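Local coordinates for putative dihydrodipicolinate synthase family protein (Coccidioides immitis, PDB 3QFE) that is of unknown function but belongs to the dihydrodipicolinate synthase family, whose members fold as TIM barrels, at residues Y37-L46 with A222-S230; D157-A165 with R186-F196. All blocks are in the same frame, centred on the assembly; numbering follows the deposited sequence.

Contact 1: Y37-L46 with A222-S230; sequences YYAYLARSGL and ANVFPKTVS
Ser44 and Lys227 bring the backbones of 37-46 and 222-230 closest together, with their CA atoms 5.2 Å apart. The chain has just left helix 31-42 at this point, and Gly45 carries it past the first turn of helix 226-237. Its positive phi of 93° suits glycine, since a CB here would jam against the preceding carbonyl O and sit tight against Ser230 CB. Pro226, in that first turn, fills the middle of the interface. Its CG meets Ser44 CB at 3.7 Å and Leu41 CD2 at 3.9 Å, the leucine crossing it at about a right angle. Leu46 CD2 reaches the CB atoms of both Pro226 and Ala222. Ser230 turns its hydroxyl back on its own helix, where OG and N bond Pro226 O from opposite faces of the carbonyl plane.

A polar site adjoins this apolar patch. With CG anti to the backbone N (chi1 -179°), the Tyr37 ring extends to Asn223, nearly coplanar with the amide, 5° between the planes. The one proton of Tyr37 OH has both Asn223 OD1 (2.8 Å) and Asn223 O (3.1 Å) within reach; Ser273 OG also bonds Asn223 O. Val19 N bonds OD1, while ND2 is held by Pro17 O, which helps fix the amide's rotation. Strands 13-17 and 216-218, first and last of the parallel barrel, are neighbours, so this contact sits at the closure of a TIM barrel.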
# COMPACT_ATOMS: atom_id res chain seq x y z
N TYR A 37 15.49 0.77 3.35
CA TYR A 37 14.24 0.20 3.83
C TYR A 37 13.39 -0.36 2.70
O TYR A 37 12.96 -1.50 2.77
CB TYR A 37 13.46 1.26 4.62
CG TYR A 37 12.14 0.77 5.19
CD1 TYR A 37 12.11 -0.13 6.27
CD2 TYR A 37 10.94 1.18 4.64
CE1 TYR A 37 10.91 -0.58 6.81
CE2 TYR A 37 9.73 0.73 5.16
CZ TYR A 37 9.72 -0.15 6.25
OH TYR A 37 8.50 -0.60 6.76
N TYR A 38 13.18 0.43 1.65
CA TYR A 38 12.48 -0.04 0.45
C TYR A 38 13.15 -1.28 -0.14
O TYR A 38 12.46 -2.22 -0.56
CB TYR A 38 12.50 1.03 -0.62
CG TYR A 38 11.60 2.26 -0.46
CD1 TYR A 38 10.43 2.21 0.26
CD2 TYR A 38 11.93 3.45 -1.09
CE1 TYR A 38 9.61 3.34 0.37
CE2 TYR A 38 11.12 4.57 -1.01
CZ TYR A 38 9.97 4.51 -0.27
OH TYR A 38 9.18 5.62 -0.18
N ALA A 39 14.49 -1.27 -0.21
CA ALA A 39 15.23 -2.38 -0.78
C ALA A 39 15.01 -3.63 0.07
O ALA A 39 14.73 -4.72 -0.45
CB ALA A 39 16.68 -2.03 -0.91
N TYR A 40 15.09 -3.47 1.39
CA TYR A 40 14.84 -4.59 2.29
C TYR A 40 13.43 -5.18 2.07
O TYR A 40 13.26 -6.41 1.98
CB TYR A 40 14.99 -4.16 3.74
CG TYR A 40 14.81 -5.32 4.68
CD1 TYR A 40 15.86 -6.21 4.93
CD2 TYR A 40 13.58 -5.55 5.30
CE1 TYR A 40 15.69 -7.28 5.78
CE2 TYR A 40 13.40 -6.64 6.14
CZ TYR A 40 14.45 -7.49 6.38
OH TYR A 40 14.28 -8.56 7.21
N LEU A 41 12.42 -4.31 1.98
CA LEU A 41 11.04 -4.79 1.77
C LEU A 41 10.90 -5.53 0.44
O LEU A 41 10.25 -6.59 0.37
CB LEU A 41 10.01 -3.65 1.84
CG LEU A 41 9.84 -2.88 3.15
CD1 LEU A 41 8.76 -1.83 2.92
CD2 LEU A 41 9.46 -3.78 4.30
N ALA A 42 11.50 -5.01 -0.61
CA ALA A 42 11.34 -5.64 -1.92
C ALA A 42 12.03 -6.99 -2.00
O ALA A 42 11.66 -7.82 -2.84
CB ALA A 42 11.81 -4.74 -3.05
N ARG A 43 12.99 -7.21 -1.12
CA ARG A 43 13.73 -8.46 -1.05
C ARG A 43 13.13 -9.48 -0.04
O ARG A 43 13.73 -10.54 0.27
CB ARG A 43 15.22 -8.14 -0.76
CG ARG A 43 15.91 -7.43 -1.95
CD ARG A 43 16.43 -8.44 -3.01
NE ARG A 43 17.14 -9.52 -2.31
CZ ARG A 43 18.36 -9.39 -1.80
NH1 ARG A 43 19.05 -8.25 -1.95
NH2 ARG A 43 18.88 -10.40 -1.12
N SER A 44 11.93 -9.18 0.46
CA SER A 44 11.30 -10.05 1.45
C SER A 44 10.07 -10.78 0.94
O SER A 44 9.18 -11.11 1.71
CB SER A 44 10.93 -9.27 2.70
OG SER A 44 12.03 -8.58 3.22
N GLY A 45 9.99 -11.02 -0.36
CA GLY A 45 8.92 -11.84 -0.89
C GLY A 45 7.70 -11.05 -1.35
O GLY A 45 6.69 -11.62 -1.71
N LEU A 46 7.77 -9.73 -1.35
CA LEU A 46 6.61 -8.94 -1.76
C LEU A 46 6.44 -8.95 -3.26
O LEU A 46 7.40 -9.08 -4.01
CB LEU A 46 6.71 -7.50 -1.25
CG LEU A 46 6.81 -7.29 0.26
CD1 LEU A 46 7.02 -5.82 0.54
CD2 LEU A 46 5.60 -7.82 0.99
N ALA A 222 2.62 -5.47 6.33
CA ALA A 222 3.76 -6.00 5.60
C ALA A 222 4.95 -5.06 5.75
O ALA A 222 6.06 -5.45 5.45
CB ALA A 222 3.42 -6.18 4.12
N ASN A 223 4.71 -3.84 6.22
CA ASN A 223 5.80 -2.94 6.66
C ASN A 223 6.57 -3.56 7.81
O ASN A 223 7.79 -3.38 7.91
CB ASN A 223 5.26 -1.60 7.17
CG ASN A 223 5.07 -0.58 6.07
OD1 ASN A 223 6.04 -0.06 5.51
ND2 ASN A 223 3.81 -0.24 5.79
N VAL A 224 5.85 -4.26 8.68
CA VAL A 224 6.42 -4.72 9.93
C VAL A 224 7.07 -6.10 9.80
O VAL A 224 8.22 -6.29 10.18
CB VAL A 224 5.37 -4.73 11.03
CG1 VAL A 224 6.05 -4.95 12.38
CG2 VAL A 224 4.63 -3.40 11.02
N PHE A 225 6.32 -7.05 9.24
CA PHE A 225 6.79 -8.42 9.05
C PHE A 225 6.55 -8.89 7.62
O PHE A 225 5.67 -9.69 7.35
CB PHE A 225 6.10 -9.33 10.07
CG PHE A 225 6.34 -8.91 11.50
CD1 PHE A 225 7.61 -8.90 12.03
CD2 PHE A 225 5.30 -8.53 12.31
CE1 PHE A 225 7.83 -8.50 13.34
CE2 PHE A 225 5.50 -8.16 13.63
CZ PHE A 225 6.77 -8.13 14.14
N PRO A 226 7.33 -8.38 6.66
CA PRO A 226 7.00 -8.67 5.28
C PRO A 226 7.14 -10.14 4.88
O PRO A 226 6.34 -10.62 4.07
CB PRO A 226 7.97 -7.77 4.49
CG PRO A 226 9.11 -7.49 5.43
CD PRO A 226 8.45 -7.41 6.78
N LYS A 227 8.12 -10.85 5.44
CA LYS A 227 8.33 -12.26 5.10
C LYS A 227 7.14 -13.09 5.55
O LYS A 227 6.63 -13.95 4.81
CB LYS A 227 9.61 -12.82 5.74
CG LYS A 227 10.76 -13.06 4.79
CD LYS A 227 10.33 -13.82 3.52
CE LYS A 227 11.32 -14.89 3.14
NZ LYS A 227 10.98 -15.49 1.84
N THR A 228 6.69 -12.83 6.78
CA THR A 228 5.51 -13.51 7.32
C THR A 228 4.28 -13.28 6.45
O THR A 228 3.62 -14.23 6.04
CB THR A 228 5.24 -13.14 8.79
OG1 THR A 228 6.43 -13.37 9.55
CG2 THR A 228 4.13 -13.99 9.38
N VAL A 229 4.00 -12.03 6.11
CA VAL A 229 2.82 -11.75 5.31
C VAL A 229 2.94 -12.42 3.94
O VAL A 229 1.96 -12.95 3.43
CB VAL A 229 2.51 -10.22 5.18
CG1 VAL A 229 1.42 -9.99 4.17
CG2 VAL A 229 2.06 -9.66 6.49
N SER A 230 4.14 -12.42 3.35
CA SER A 230 4.34 -13.12 2.08
C SER A 230 4.21 -14.61 2.24
O SER A 230 3.74 -15.27 1.33
CB SER A 230 5.73 -12.84 1.49
OG SER A 230 5.90 -11.46 1.29

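Contact 2: D157-A165 with R186-F196; sequences DSDMITTIA and RLAATLPPAAF
Leu187 O is gripped by two backbone amides, Leu191 N at 2.8 Å and Thr190 N at 3.1 Å, which converge on it near the end of helix 181-190. Thr190 OG1 bonds back to Arg186 O, while its methyl crosses to the other segment: Thr190 CG2 and Thr162 CG2 are 3.7 Å apart. The axes of helix segments 158-165 and 186-190 run 28° from parallel with a closest approach of 10.3 Å, a separation that these side chains bridge.

The more buried side is apolar. Ile161 has CG1 beside its backbone N (chi1 -65°), which places CG2 anti to that N and in contact with Leu187 CD2 at 3.8 Å. The same methyl reaches Phe196 CZ, the two side chains crossing at about a right angle. Ala165 CB sits against both Phe196 CE1, at 3.8 Å, and Leu191 CD2. Leu191 CD1 in turn lies 3.6 Å above the Phe196 ring plane, over its centre, so one face of the ring is backed by a methyl. Towards the exposed end, Arg186 NH2 makes a weak bond to Ser158 OG, 3.3 Å long and bent to 149°. Ile161 and Phe196 both rest on Val174, and Leu187 on Leu176. Strand 171-176, helix 181-190 and strand 197-200 form a beta-alpha-beta crossover, and helices 158-167 and 181-190 both pack on strand 171-176 in the TIM barrel's outer layer.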
# COMPACT_ATOMS: atom_id res chain seq x y z
N ASP A 157 -19.34 2.21 -4.65
CA ASP A 157 -19.89 0.85 -4.69
C ASP A 157 -19.52 0.16 -6.01
O ASP A 157 -18.89 0.78 -6.88
CB ASP A 157 -21.41 0.87 -4.48
CG ASP A 157 -22.15 1.71 -5.51
OD1 ASP A 157 -21.59 2.01 -6.58
OD2 ASP A 157 -23.32 2.09 -5.24
N SER A 158 -19.91 -1.10 -6.14
CA SER A 158 -19.58 -1.91 -7.32
C SER A 158 -20.04 -1.34 -8.66
O SER A 158 -19.39 -1.60 -9.69
CB SER A 158 -20.15 -3.31 -7.17
OG SER A 158 -19.26 -4.10 -6.43
N ASP A 159 -21.16 -0.61 -8.64
CA ASP A 159 -21.78 -0.02 -9.84
C ASP A 159 -20.88 1.03 -10.49
O ASP A 159 -20.59 0.94 -11.69
CB ASP A 159 -23.16 0.59 -9.51
CG ASP A 159 -24.27 -0.44 -9.39
OD1 ASP A 159 -23.98 -1.66 -9.48
OD2 ASP A 159 -25.45 -0.05 -9.21
N MET A 160 -20.45 2.01 -9.69
CA MET A 160 -19.54 3.07 -10.15
C MET A 160 -18.18 2.52 -10.62
O MET A 160 -17.68 2.94 -11.66
CB MET A 160 -19.36 4.16 -9.07
N ILE A 161 -17.62 1.58 -9.88
CA ILE A 161 -16.31 1.00 -10.23
C ILE A 161 -16.38 0.31 -11.59
O ILE A 161 -15.50 0.52 -12.43
CB ILE A 161 -15.78 0.02 -9.14
CG1 ILE A 161 -15.50 0.77 -7.85
CG2 ILE A 161 -14.51 -0.67 -9.61
CD1 ILE A 161 -15.45 -0.09 -6.63
N THR A 162 -17.41 -0.51 -11.79
CA THR A 162 -17.61 -1.23 -13.05
C THR A 162 -17.85 -0.26 -14.20
O THR A 162 -17.25 -0.41 -15.26
CB THR A 162 -18.77 -2.24 -12.96
OG1 THR A 162 -18.34 -3.39 -12.21
CG2 THR A 162 -19.24 -2.71 -14.36
N THR A 163 -18.72 0.72 -13.96
CA THR A 163 -18.95 1.78 -14.93
C THR A 163 -17.62 2.43 -15.32
O THR A 163 -17.27 2.46 -16.51
CB THR A 163 -19.97 2.83 -14.42
OG1 THR A 163 -21.23 2.18 -14.14
CG2 THR A 163 -20.22 3.89 -15.47
N ILE A 164 -16.86 2.90 -14.33
CA ILE A 164 -15.58 3.57 -14.59
C ILE A 164 -14.62 2.68 -15.37
O ILE A 164 -13.95 3.15 -16.29
CB ILE A 164 -14.89 4.02 -13.30
CG1 ILE A 164 -15.65 5.19 -12.67
CG2 ILE A 164 -13.43 4.40 -13.60
CD1 ILE A 164 -15.37 5.38 -11.17
N ALA A 165 -14.53 1.42 -14.99
CA ALA A 165 -13.59 0.48 -15.60
C ALA A 165 -13.95 0.10 -17.05
O ALA A 165 -13.07 -0.05 -17.89
CB ALA A 165 -13.44 -0.78 -14.73
N ARG A 186 -18.78 -9.61 -6.64
CA ARG A 186 -19.49 -8.77 -7.61
C ARG A 186 -18.55 -8.22 -8.70
O ARG A 186 -18.87 -8.28 -9.89
CB ARG A 186 -20.19 -7.61 -6.89
CG ARG A 186 -21.43 -7.03 -7.58
CD ARG A 186 -22.30 -6.22 -6.59
NE ARG A 186 -22.49 -6.93 -5.31
CZ ARG A 186 -21.89 -6.61 -4.15
NH1 ARG A 186 -22.13 -7.34 -3.06
NH2 ARG A 186 -21.06 -5.58 -4.06
N LEU A 187 -17.40 -7.69 -8.28
CA LEU A 187 -16.39 -7.17 -9.19
C LEU A 187 -15.82 -8.24 -10.12
O LEU A 187 -15.78 -8.04 -11.34
CB LEU A 187 -15.28 -6.46 -8.42
CG LEU A 187 -15.76 -5.19 -7.73
CD1 LEU A 187 -14.82 -4.78 -6.62
CD2 LEU A 187 -15.96 -4.06 -8.74
N ALA A 188 -15.39 -9.37 -9.55
CA ALA A 188 -15.00 -10.56 -10.33
C ALA A 188 -16.01 -10.95 -11.43
O ALA A 188 -15.63 -11.30 -12.55
CB ALA A 188 -14.76 -11.75 -9.41
N ALA A 189 -17.30 -10.87 -11.11
CA ALA A 189 -18.34 -11.34 -12.02
C ALA A 189 -18.52 -10.44 -13.24
O ALA A 189 -19.10 -10.85 -14.26
CB ALA A 189 -19.66 -11.50 -11.28
N THR A 190 -18.03 -9.21 -13.13
CA THR A 190 -18.25 -8.20 -14.16
C THR A 190 -16.94 -7.82 -14.84
O THR A 190 -16.93 -7.38 -16.00
CB THR A 190 -18.92 -6.94 -13.56
OG1 THR A 190 -19.62 -7.29 -12.36
CG2 THR A 190 -19.89 -6.31 -14.57
N LEU A 191 -15.82 -7.98 -14.13
CA LEU A 191 -14.52 -7.56 -14.64
C LEU A 191 -13.53 -8.72 -14.66
O LEU A 191 -13.19 -9.28 -13.61
CB LEU A 191 -13.98 -6.37 -13.83
CG LEU A 191 -14.84 -5.10 -13.88
CD1 LEU A 191 -14.44 -4.14 -12.79
CD2 LEU A 191 -14.81 -4.43 -15.27
N PRO A 192 -13.08 -9.12 -15.87
CA PRO A 192 -12.15 -10.25 -15.97
C PRO A 192 -10.78 -9.91 -15.36
O PRO A 192 -10.35 -8.77 -15.48
CB PRO A 192 -12.03 -10.50 -17.48
CG PRO A 192 -12.48 -9.23 -18.12
CD PRO A 192 -13.47 -8.60 -17.20
N PRO A 193 -10.13 -10.88 -14.70
CA PRO A 193 -8.87 -10.65 -13.98
C PRO A 193 -7.74 -10.17 -14.89
O PRO A 193 -6.86 -9.44 -14.44
CB PRO A 193 -8.52 -12.02 -13.41
CG PRO A 193 -9.76 -12.86 -13.53
CD PRO A 193 -10.52 -12.31 -14.68
N ALA A 194 -7.78 -10.56 -16.16
CA ALA A 194 -6.70 -10.23 -17.10
C ALA A 194 -6.66 -8.76 -17.47
O ALA A 194 -5.64 -8.27 -17.99
CB ALA A 194 -6.79 -11.11 -18.36
N ALA A 195 -7.75 -8.05 -17.19
CA ALA A 195 -7.83 -6.62 -17.47
C ALA A 195 -7.95 -5.75 -16.21
O ALA A 195 -8.01 -4.52 -16.31
CB ALA A 195 -9.01 -6.33 -18.40
N PHE A 196 -8.00 -6.36 -15.03
CA PHE A 196 -8.40 -5.63 -13.83
C PHE A 196 -8.10 -6.43 -12.56
O PHE A 196 -8.44 -7.59 -12.48
CB PHE A 196 -9.89 -5.27 -13.94
CG PHE A 196 -10.38 -4.29 -12.92
CD1 PHE A 196 -10.40 -2.93 -13.19
CD2 PHE A 196 -10.89 -4.73 -11.69
CE1 PHE A 196 -10.88 -2.01 -12.25
CE2 PHE A 196 -11.37 -3.82 -10.74
CZ PHE A 196 -11.37 -2.46 -11.03

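In the fold
Contacts 1 and 2 lie on opposite sides of the chain's centre, with their own centres 29 Å apart and their nearest atoms about 17 Å apart, so neither touches the other. Along the sequence, contact 2 is nested within the loop that contact 1 closes. Contact 1 has 175 residues between its segments, bringing the start and the later part of the barrel together; contact 2 has 20, a local step between helices 158-167 and 181-190, joined through strand 171-176. Contact 1 is more buried (7 of 11 touching residues, against 3 of 9), and its centre lies 12 Å from the chain's centre, that of contact 2 20 Å. The Tyr40 side chain in contact 1 is about 8 Å from the calcium ion at Ala315 and Ser318.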